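Local coordinates for protein dioxygenase (Pseudomonas brassicacearum, PDB 5V2D) that probably cleaves the central double bond of lignin-derived stilbenes with dioxygen at a four-histidine iron centre, at residues L48-L54 against I481-P487; I58-Q64 against V87-A93. All blocks are in the same frame, centred on the assembly; numbering follows the deposited sequence.

Interaction 1: L48-L54 against I481-P487; sequences LEIEGVL and IARIRIP
Leu48 meets Ile484 nearly at a right angle, its CB lying 3.7 Å from Ile484 CG2, while its CD2 methyl lies 3.9 Å from Pro487 CD. Ile50 and Ile484 run side by side on the same face as a non-hydrogen-bonded antiparallel pair, and Ile50 CG2 rests on Ala482 CB at 4.0 Å. This is antiparallel edge-strand pairing: 50-52 is one of the two edge strands of its sheet, with 482-486 between it and 465-472, where Ile481 and Ala482 form a classic beta bulge opposite Val470. Around the apolar patch the backbones are laced by four hydrogen bonds; Arg485 N to Glu49 O is 2.8 Å, and Glu51 and Arg483 exchange two. A water accepts from Glu49 N and donates to Arg485 O, bridging this pair. At the polar edge the extended chain of Arg485 carries its guanidinium between two acids: NH2 is 3.3 Å from Glu51 OE2, with the planes 23° apart, and NH1 makes a long salt bridge of 3.7 Å to Glu49 OE2. A chi1 of 177° swings Glu51 CG away from the backbone N, and the extended chain runs alongside Arg483, whose guanidinium instead pairs with Glu467. Both carboxylates approach Arg485 obliquely, so register probably rests on the backbone bonds.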
ATOM      1  N   LEU A  48       4.008  -9.501  24.372  1.00 30.55           N
ATOM      2  CA  LEU A  48       4.657 -10.354  23.377  1.00 28.76           C
ATOM      3  C   LEU A  48       6.060 -10.713  23.856  1.00 27.98           C
ATOM      4  O   LEU A  48       6.724  -9.857  24.387  1.00 29.16           O
ATOM      5  CB  LEU A  48       4.668  -9.674  22.054  1.00 28.60           C
ATOM      6  CG  LEU A  48       3.288  -9.472  21.403  1.00 28.67           C
ATOM      7  CD1 LEU A  48       3.328  -8.487  20.265  1.00 30.01           C
ATOM      8  CD2 LEU A  48       2.694 -10.775  20.873  1.00 28.45           C
ATOM      9  N   GLU A  49       6.464 -11.948  23.642  1.00 30.09           N
ATOM     10  CA  GLU A  49       7.832 -12.416  23.936  1.00 33.09           C
ATOM     11  C   GLU A  49       8.806 -11.734  23.014  1.00 32.01           C
ATOM     12  O   GLU A  49       8.555 -11.673  21.774  1.00 28.81           O
ATOM     13  CB  GLU A  49       8.033 -13.897  23.615  1.00 38.87           C
ATOM     14  CG  GLU A  49       7.378 -14.871  24.537  1.00 43.52           C
ATOM     15  CD  GLU A  49       7.859 -16.308  24.290  1.00 50.42           C
ATOM     16  OE1 GLU A  49       7.281 -16.935  23.381  1.00 53.80           O
ATOM     17  OE2 GLU A  49       8.876 -16.766  24.951  1.00 60.66           O
ATOM     18  N   ILE A  50       9.959 -11.306  23.544  1.00 28.78           N
ATOM     19  CA  ILE A  50      10.963 -10.642  22.767  1.00 28.79           C
ATOM     20  C   ILE A  50      12.317 -11.326  22.926  1.00 31.19           C
ATOM     21  O   ILE A  50      12.752 -11.537  24.043  1.00 30.72           O
ATOM     22  CB  ILE A  50      11.090  -9.184  23.226  1.00 30.91           C
ATOM     23  CG1 ILE A  50       9.720  -8.488  23.147  1.00 28.93           C
ATOM     24  CG2 ILE A  50      12.135  -8.402  22.391  1.00 30.00           C
ATOM     25  CD1 ILE A  50       9.822  -7.063  23.598  1.00 29.89           C
ATOM     26  N   GLU A  51      12.964 -11.711  21.840  1.00 30.49           N
ATOM     27  CA  GLU A  51      14.302 -12.241  21.819  1.00 33.18           C
ATOM     28  C   GLU A  51      15.175 -11.058  21.525  1.00 30.77           C
ATOM     29  O   GLU A  51      14.892 -10.272  20.594  1.00 29.93           O
ATOM     30  CB  GLU A  51      14.398 -13.328  20.720  1.00 37.40           C
ATOM     31  CG  GLU A  51      15.802 -13.909  20.545  1.00 43.21           C
ATOM     32  CD  GLU A  51      15.995 -14.908  19.380  1.00 51.17           C
ATOM     33  OE1 GLU A  51      17.177 -15.169  19.125  1.00 64.65           O
ATOM     34  OE2 GLU A  51      15.041 -15.499  18.761  1.00 51.24           O
ATOM     35  N   GLY A  52      16.295 -10.938  22.260  1.00 29.13           N
ATOM     36  CA  GLY A  52      17.222  -9.817  22.018  1.00 30.54           C
ATOM     37  C   GLY A  52      16.862  -8.715  22.967  1.00 31.44           C
ATOM     38  O   GLY A  52      16.438  -9.005  24.037  1.00 35.93           O
ATOM     39  N   VAL A  53      17.019  -7.460  22.606  1.00 31.48           N
ATOM     40  CA  VAL A  53      16.792  -6.323  23.491  1.00 31.27           C
ATOM     41  C   VAL A  53      16.087  -5.220  22.746  1.00 30.86           C
ATOM     42  O   VAL A  53      16.632  -4.644  21.756  1.00 28.02           O
ATOM     43  CB  VAL A  53      18.173  -5.723  23.949  1.00 34.37           C
ATOM     44  CG1 VAL A  53      17.909  -4.603  24.945  1.00 35.88           C
ATOM     45  CG2 VAL A  53      19.027  -6.843  24.591  1.00 36.98           C
ATOM     46  N   LEU A  54      14.858  -4.930  23.151  1.00 30.23           N
ATOM     47  CA  LEU A  54      14.104  -3.890  22.505  1.00 29.08           C
ATOM     48  C   LEU A  54      14.413  -2.606  23.130  1.00 30.10           C
ATOM     49  O   LEU A  54      14.200  -2.465  24.309  1.00 33.26           O
ATOM     50  CB  LEU A  54      12.588  -4.183  22.640  1.00 29.63           C
ATOM     51  CG  LEU A  54      11.657  -3.147  22.118  1.00 28.64           C
ATOM     52  CD1 LEU A  54      11.762  -3.248  20.613  1.00 31.74           C
ATOM     53  CD2 LEU A  54      10.242  -3.436  22.494  1.00 30.92           C
ATOM     54  N   ILE A 481      18.008  -6.335  16.248  1.00 28.29           N
ATOM     55  CA  ILE A 481      18.378  -6.165  17.602  1.00 31.55           C
ATOM     56  C   ILE A 481      17.315  -6.797  18.515  1.00 31.56           C
ATOM     57  O   ILE A 481      17.589  -7.108  19.665  1.00 31.39           O
ATOM     58  CB  ILE A 481      18.617  -4.676  17.941  1.00 31.91           C
ATOM     59  CG1 ILE A 481      17.323  -3.846  17.843  1.00 29.59           C
ATOM     60  CG2 ILE A 481      19.811  -4.215  17.114  1.00 33.20           C
ATOM     61  CD1 ILE A 481      17.514  -2.402  18.082  1.00 31.63           C
ATOM     62  N   ALA A 482      16.101  -6.963  18.000  1.00 31.48           N
ATOM     63  CA  ALA A 482      14.995  -7.571  18.749  1.00 31.33           C
ATOM     64  C   ALA A 482      14.063  -8.275  17.794  1.00 30.11           C
ATOM     65  O   ALA A 482      13.826  -7.806  16.689  1.00 28.55           O
ATOM     66  CB  ALA A 482      14.230  -6.536  19.527  1.00 31.41           C
ATOM     67  N   ARG A 483      13.613  -9.447  18.185  1.00 27.71           N
ATOM     68  CA  ARG A 483      12.583 -10.203  17.466  1.00 29.85           C
ATOM     69  C   ARG A 483      11.397 -10.391  18.371  1.00 29.17           C
ATOM     70  O   ARG A 483      11.506 -11.009  19.430  1.00 29.91           O
ATOM     71  CB  ARG A 483      13.074 -11.573  17.028  1.00 31.49           C
ATOM     72  CG  ARG A 483      14.318 -11.542  16.114  1.00 32.44           C
ATOM     73  CD  ARG A 483      14.701 -12.952  15.815  1.00 36.49           C
ATOM     74  NE  ARG A 483      15.818 -13.120  14.921  1.00 36.61           N
ATOM     75  CZ  ARG A 483      15.720 -13.559  13.665  1.00 38.14           C
ATOM     76  NH1 ARG A 483      14.583 -13.862  13.072  1.00 37.75           N
ATOM     77  NH2 ARG A 483      16.784 -13.663  12.953  1.00 39.25           N
ATOM     78  N   ILE A 484      10.268  -9.813  17.960  1.00 27.15           N
ATOM     79  CA  ILE A 484       9.035  -9.881  18.748  1.00 27.98           C
ATOM     80  C   ILE A 484       8.185 -11.040  18.229  1.00 27.14           C
ATOM     81  O   ILE A 484       7.697 -10.998  17.089  1.00 24.86           O
ATOM     82  CB  ILE A 484       8.308  -8.540  18.680  1.00 28.04           C
ATOM     83  CG1 ILE A 484       9.226  -7.426  19.199  1.00 27.35           C
ATOM     84  CG2 ILE A 484       7.023  -8.585  19.429  1.00 28.13           C
ATOM     85  CD1 ILE A 484       8.773  -6.090  18.578  1.00 26.95           C
ATOM     86  N   ARG A 485       8.030 -12.099  19.045  1.00 27.07           N
ATOM     87  CA  ARG A 485       7.397 -13.316  18.550  1.00 30.42           C
ATOM     88  C   ARG A 485       5.871 -13.114  18.635  1.00 27.58           C
ATOM     89  O   ARG A 485       5.385 -12.532  19.582  1.00 26.87           O
ATOM     90  CB  ARG A 485       7.780 -14.525  19.368  1.00 35.23           C
ATOM     91  CG  ARG A 485       9.230 -14.954  19.214  1.00 44.01           C
ATOM     92  CD  ARG A 485       9.408 -16.356  19.874  1.00 53.75           C
ATOM     93  NE  ARG A 485      10.841 -16.605  20.003  1.00 62.16           N
ATOM     94  CZ  ARG A 485      11.603 -16.320  21.050  1.00 62.51           C
ATOM     95  NH1 ARG A 485      11.091 -15.832  22.172  1.00 69.45           N
ATOM     96  NH2 ARG A 485      12.899 -16.614  20.995  1.00 61.82           N
ATOM     97  N   ILE A 486       5.182 -13.522  17.605  1.00 25.91           N
ATOM     98  CA  ILE A 486       3.698 -13.429  17.523  1.00 25.51           C
ATOM     99  C   ILE A 486       3.229 -14.862  17.589  1.00 26.22           C
ATOM    100  O   ILE A 486       3.726 -15.715  16.858  1.00 26.34           O
ATOM    101  CB  ILE A 486       3.291 -12.748  16.224  1.00 25.13           C
ATOM    102  CG1 ILE A 486       3.889 -11.343  16.206  1.00 27.00           C
ATOM    103  CG2 ILE A 486       1.775 -12.544  16.203  1.00 26.11           C
ATOM    104  CD1 ILE A 486       4.125 -10.837  14.853  1.00 26.64           C
ATOM    105  N   PRO A 487       2.235 -15.154  18.441  1.00 25.04           N
ATOM    106  CA  PRO A 487       1.837 -16.519  18.649  1.00 26.24           C
ATOM    107  C   PRO A 487       0.920 -17.128  17.585  1.00 24.19           C
ATOM    108  O   PRO A 487       0.450 -18.271  17.731  1.00 25.13           O
ATOM    109  CB  PRO A 487       1.104 -16.424  19.966  1.00 28.04           C
ATOM    110  CG  PRO A 487       0.607 -15.054  20.039  1.00 26.55           C
ATOM    111  CD  PRO A 487       1.670 -14.245  19.435  1.00 25.94           C
TER
HETATM  112  O   HOH W   1       4.673 -13.690  22.045  1.00 27.94           O

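Interaction 2: I58-Q64 against V87-A93; sequences IHGTFYQ and VSGFHFA
Thr61 OG1 and His91 ND1 lie 3.0 Å apart in a hydrogen bond, the hydroxyl meeting the imidazole at its edge and in its plane. Both side chains rise from a non-hydrogen-bonded antiparallel pair and cross at about a right angle; chi1 of -57° sets OG1 beside the backbone N and leaves CG2 3.4 Å above one face of the Tyr63 ring, offset toward its rim. On the other side of the sheet Ile58 CG2 packs against Phe92 CD1 at 3.8 Å, and Phe62 meets Phe90 more loosely. Three hydrogen-bonded pairs, Gly60 with Phe92, Phe62 with Phe90 and Gln64 with Ser88, contribute six backbone bonds, of which Phe92 N to Gly60 O is 2.8 Å. A valine in place of Thr61 removes the hydroxyl, and His91 ND1 would probably lose its partner, leaving the ring freer to turn. Farther out, a water joins His91 NE2 (2.7 Å) to His59 NE2, so that both ring nitrogens of His91 have in-plane partners, which should limit its rotation. Tyr63 OH is held by Leu165 O, and Gln64 NE2 by Leu494 O, next to the iron ligand His495. The side chain of Gln64 is about 10 Å from the bound iron ion. Strands 96-103 and 496-500 flank the pair, an interior position in a sheet consistent with a propeller blade. The chemistry divides by face: hydroxyl, imidazoles and water tie one side together, whereas the other is mainly apolar along Ile58, Phe62, Phe90 and Phe92, with Ser88 and Gln64 at its end.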
ATOM      1  N   ILE A  58      11.637   3.346  22.442  1.00 32.09           N
ATOM      2  CA  ILE A  58      10.633   3.287  21.348  1.00 30.60           C
ATOM      3  C   ILE A  58       9.239   3.353  21.948  1.00 29.57           C
ATOM      4  O   ILE A  58       8.895   2.535  22.833  1.00 30.67           O
ATOM      5  CB  ILE A  58      10.757   2.028  20.528  1.00 29.90           C
ATOM      6  CG1 ILE A  58      12.119   2.023  19.797  1.00 30.54           C
ATOM      7  CG2 ILE A  58       9.656   1.969  19.474  1.00 28.70           C
ATOM      8  CD1 ILE A  58      12.441   0.723  19.111  1.00 29.44           C
ATOM      9  N   HIS A  59       8.487   4.342  21.530  1.00 29.09           N
ATOM     10  CA  HIS A  59       7.176   4.590  22.133  1.00 29.85           C
ATOM     11  C   HIS A  59       6.208   5.027  21.055  1.00 26.62           C
ATOM     12  O   HIS A  59       6.385   6.079  20.437  1.00 25.70           O
ATOM     13  CB  HIS A  59       7.267   5.682  23.231  1.00 31.44           C
ATOM     14  CG  HIS A  59       5.989   5.892  23.990  1.00 35.13           C
ATOM     15  ND1 HIS A  59       5.560   7.144  24.398  1.00 38.68           N
ATOM     16  CD2 HIS A  59       4.998   5.041  24.330  1.00 38.34           C
ATOM     17  CE1 HIS A  59       4.401   7.042  25.014  1.00 38.95           C
ATOM     18  NE2 HIS A  59       4.028   5.777  24.978  1.00 40.66           N
ATOM     19  N   GLY A  60       5.206   4.209  20.841  1.00 25.91           N
ATOM     20  CA  GLY A  60       4.110   4.506  19.847  1.00 23.57           C
ATOM     21  C   GLY A  60       3.532   3.209  19.321  1.00 23.51           C
ATOM     22  O   GLY A  60       3.717   2.157  19.916  1.00 23.20           O
ATOM     23  N   THR A  61       2.817   3.327  18.218  1.00 22.92           N
ATOM     24  CA  THR A  61       2.065   2.174  17.686  1.00 23.37           C
ATOM     25  C   THR A  61       2.379   2.009  16.193  1.00 22.23           C
ATOM     26  O   THR A  61       2.348   2.973  15.434  1.00 22.05           O
ATOM     27  CB  THR A  61       0.553   2.361  17.919  1.00 23.55           C
ATOM     28  OG1 THR A  61       0.293   2.545  19.293  1.00 26.72           O
ATOM     29  CG2 THR A  61      -0.205   1.146  17.430  1.00 22.53           C
ATOM     30  N   PHE A  62       2.677   0.775  15.825  1.00 22.52           N
ATOM     31  CA  PHE A  62       2.842   0.388  14.426  1.00 22.07           C
ATOM     32  C   PHE A  62       1.483  -0.171  13.993  1.00 22.18           C
ATOM     33  O   PHE A  62       1.082  -1.259  14.476  1.00 21.15           O
ATOM     34  CB  PHE A  62       3.906  -0.687  14.314  1.00 24.06           C
ATOM     35  CG  PHE A  62       4.089  -1.272  12.942  1.00 27.33           C
ATOM     36  CD1 PHE A  62       3.713  -0.611  11.787  1.00 27.16           C
ATOM     37  CD2 PHE A  62       4.651  -2.496  12.790  1.00 33.92           C
ATOM     38  CE1 PHE A  62       3.921  -1.150  10.532  1.00 28.80           C
ATOM     39  CE2 PHE A  62       4.866  -3.047  11.533  1.00 38.68           C
ATOM     40  CZ  PHE A  62       4.523  -2.370  10.399  1.00 35.24           C
ATOM     41  N   TYR A  63       0.774   0.540  13.128  1.00 20.83           N
ATOM     42  CA  TYR A  63      -0.490   0.067  12.589  1.00 22.82           C
ATOM     43  C   TYR A  63      -0.218  -0.514  11.201  1.00 23.23           C
ATOM     44  O   TYR A  63       0.582   0.023  10.435  1.00 23.27           O
ATOM     45  CB  TYR A  63      -1.498   1.198  12.421  1.00 22.99           C
ATOM     46  CG  TYR A  63      -1.862   1.873  13.711  1.00 23.94           C
ATOM     47  CD1 TYR A  63      -2.855   1.282  14.556  1.00 24.63           C
ATOM     48  CD2 TYR A  63      -1.324   3.043  14.092  1.00 23.65           C
ATOM     49  CE1 TYR A  63      -3.248   1.920  15.728  1.00 24.95           C
ATOM     50  CE2 TYR A  63      -1.704   3.667  15.250  1.00 24.25           C
ATOM     51  CZ  TYR A  63      -2.673   3.126  16.055  1.00 25.30           C
ATOM     52  OH  TYR A  63      -3.032   3.743  17.211  1.00 26.31           O
ATOM     53  N   GLN A  64      -0.894  -1.580  10.870  1.00 21.96           N
ATOM     54  CA  GLN A  64      -0.784  -2.154   9.539  1.00 24.59           C
ATOM     55  C   GLN A  64      -2.164  -2.716   9.134  1.00 25.17           C
ATOM     56  O   GLN A  64      -2.896  -3.172  10.004  1.00 25.56           O
ATOM     57  CB  GLN A  64       0.291  -3.235   9.530  1.00 27.08           C
ATOM     58  CG  GLN A  64       0.656  -3.512   8.029  1.00 31.44           C
ATOM     59  CD  GLN A  64       2.012  -4.182   7.705  1.00 36.47           C
ATOM     60  OE1 GLN A  64       2.630  -4.992   8.488  1.00 31.57           O
ATOM     61  NE2 GLN A  64       2.442  -3.904   6.504  1.00 37.54           N
ATOM     62  N   VAL A  87      -6.992  -4.714  10.602  1.00 19.35           N
ATOM     63  CA  VAL A  87      -5.978  -3.803  11.071  1.00 20.80           C
ATOM     64  C   VAL A  87      -5.321  -4.382  12.303  1.00 21.02           C
ATOM     65  O   VAL A  87      -6.008  -4.843  13.218  1.00 20.48           O
ATOM     66  CB  VAL A  87      -6.603  -2.422  11.395  1.00 21.57           C
ATOM     67  CG1 VAL A  87      -5.604  -1.479  11.996  1.00 23.05           C
ATOM     68  CG2 VAL A  87      -7.236  -1.825  10.168  1.00 20.48           C
ATOM     69  N   SER A  88      -3.987  -4.314  12.311  1.00 21.29           N
ATOM     70  CA  SER A  88      -3.203  -4.716  13.510  1.00 23.17           C
ATOM     71  C   SER A  88      -2.560  -3.455  14.060  1.00 25.17           C
ATOM     72  O   SER A  88      -2.115  -2.586  13.300  1.00 26.76           O
ATOM     73  CB  SER A  88      -2.137  -5.708  13.104  1.00 24.83           C
ATOM     74  OG  SER A  88      -2.745  -6.990  12.820  1.00 26.07           O
ATOM     75  N   GLY A  89      -2.497  -3.368  15.392  1.00 24.42           N
ATOM     76  CA  GLY A  89      -1.746  -2.322  16.087  1.00 23.57           C
ATOM     77  C   GLY A  89      -0.792  -2.970  17.076  1.00 23.68           C
ATOM     78  O   GLY A  89      -1.256  -3.631  17.995  1.00 22.42           O
ATOM     79  N   PHE A  90       0.524  -2.820  16.873  1.00 23.96           N
ATOM     80  CA  PHE A  90       1.539  -3.248  17.795  1.00 22.44           C
ATOM     81  C   PHE A  90       1.918  -2.010  18.603  1.00 25.21           C
ATOM     82  O   PHE A  90       2.535  -1.071  18.059  1.00 24.16           O
ATOM     83  CB  PHE A  90       2.748  -3.785  17.103  1.00 21.86           C
ATOM     84  CG  PHE A  90       2.551  -5.097  16.412  1.00 22.75           C
ATOM     85  CD1 PHE A  90       2.760  -6.268  17.057  1.00 25.60           C
ATOM     86  CD2 PHE A  90       2.181  -5.135  15.065  1.00 22.14           C
ATOM     87  CE1 PHE A  90       2.655  -7.512  16.444  1.00 25.16           C
ATOM     88  CE2 PHE A  90       2.050  -6.367  14.431  1.00 23.90           C
ATOM     89  CZ  PHE A  90       2.285  -7.574  15.120  1.00 22.53           C
ATOM     90  N   HIS A  91       1.577  -2.001  19.891  1.00 23.74           N
ATOM     91  CA  HIS A  91       1.853  -0.855  20.708  1.00 25.65           C
ATOM     92  C   HIS A  91       3.157  -1.080  21.539  1.00 26.23           C
ATOM     93  O   HIS A  91       3.223  -2.049  22.320  1.00 26.03           O
ATOM     94  CB  HIS A  91       0.703  -0.604  21.656  1.00 28.08           C
ATOM     95  CG  HIS A  91       0.931   0.569  22.562  1.00 32.76           C
ATOM     96  ND1 HIS A  91       1.081   1.860  22.082  1.00 36.82           N
ATOM     97  CD2 HIS A  91       1.077   0.632  23.915  1.00 35.80           C
ATOM     98  CE1 HIS A  91       1.303   2.676  23.108  1.00 39.41           C
ATOM     99  NE2 HIS A  91       1.313   1.961  24.229  1.00 38.27           N
ATOM    100  N   PHE A  92       4.119  -0.185  21.363  1.00 25.50           N
ATOM    101  CA  PHE A  92       5.442  -0.261  21.969  1.00 25.66           C
ATOM    102  C   PHE A  92       5.448   0.741  23.156  1.00 26.51           C
ATOM    103  O   PHE A  92       5.191   1.938  22.993  1.00 24.10           O
ATOM    104  CB  PHE A  92       6.548   0.190  21.006  1.00 26.44           C
ATOM    105  CG  PHE A  92       6.813  -0.747  19.884  1.00 27.13           C
ATOM    106  CD1 PHE A  92       8.032  -1.431  19.815  1.00 28.79           C
ATOM    107  CD2 PHE A  92       5.942  -0.937  18.865  1.00 27.11           C
ATOM    108  CE1 PHE A  92       8.307  -2.292  18.792  1.00 28.08           C
ATOM    109  CE2 PHE A  92       6.222  -1.830  17.832  1.00 27.19           C
ATOM    110  CZ  PHE A  92       7.397  -2.508  17.805  1.00 27.92           C
ATOM    111  N   ALA A  93       5.753   0.242  24.341  1.00 26.33           N
ATOM    112  CA  ALA A  93       5.948   1.189  25.457  1.00 29.55           C
ATOM    113  C   ALA A  93       6.947   0.618  26.417  1.00 30.84           C
ATOM    114  O   ALA A  93       6.782  -0.484  26.915  1.00 32.09           O
ATOM    115  CB  ALA A  93       4.662   1.514  26.202  1.00 30.50           C
TER
HETATM  116  O   HOH W   2       1.922   3.865  26.071  1.00 44.12           O

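In the fold
Interactions 1 and 2 lie in two neighbouring five-stranded antiparallel sheets, with centres about 14 Å apart and on the same side of the chain's centre. They touch through side-chain packing: Ile486 CD1 is 3.8 Å from Phe90 CZ, and Ile484 CD1 is 3.8 Å from Phe92 CE1, so the apolar faces pack sheet on sheet. Strand 50-52 is followed in sequence by 60-67 and then 85-93, whereas 482-486 comes near the C terminus; interaction 1 therefore pairs an early segment with one near the C terminus. Such sheets arranged about a central metal fit the beta-propeller of carotenoid cleavage oxygenases, in which pairing of early and late strands closes the ring.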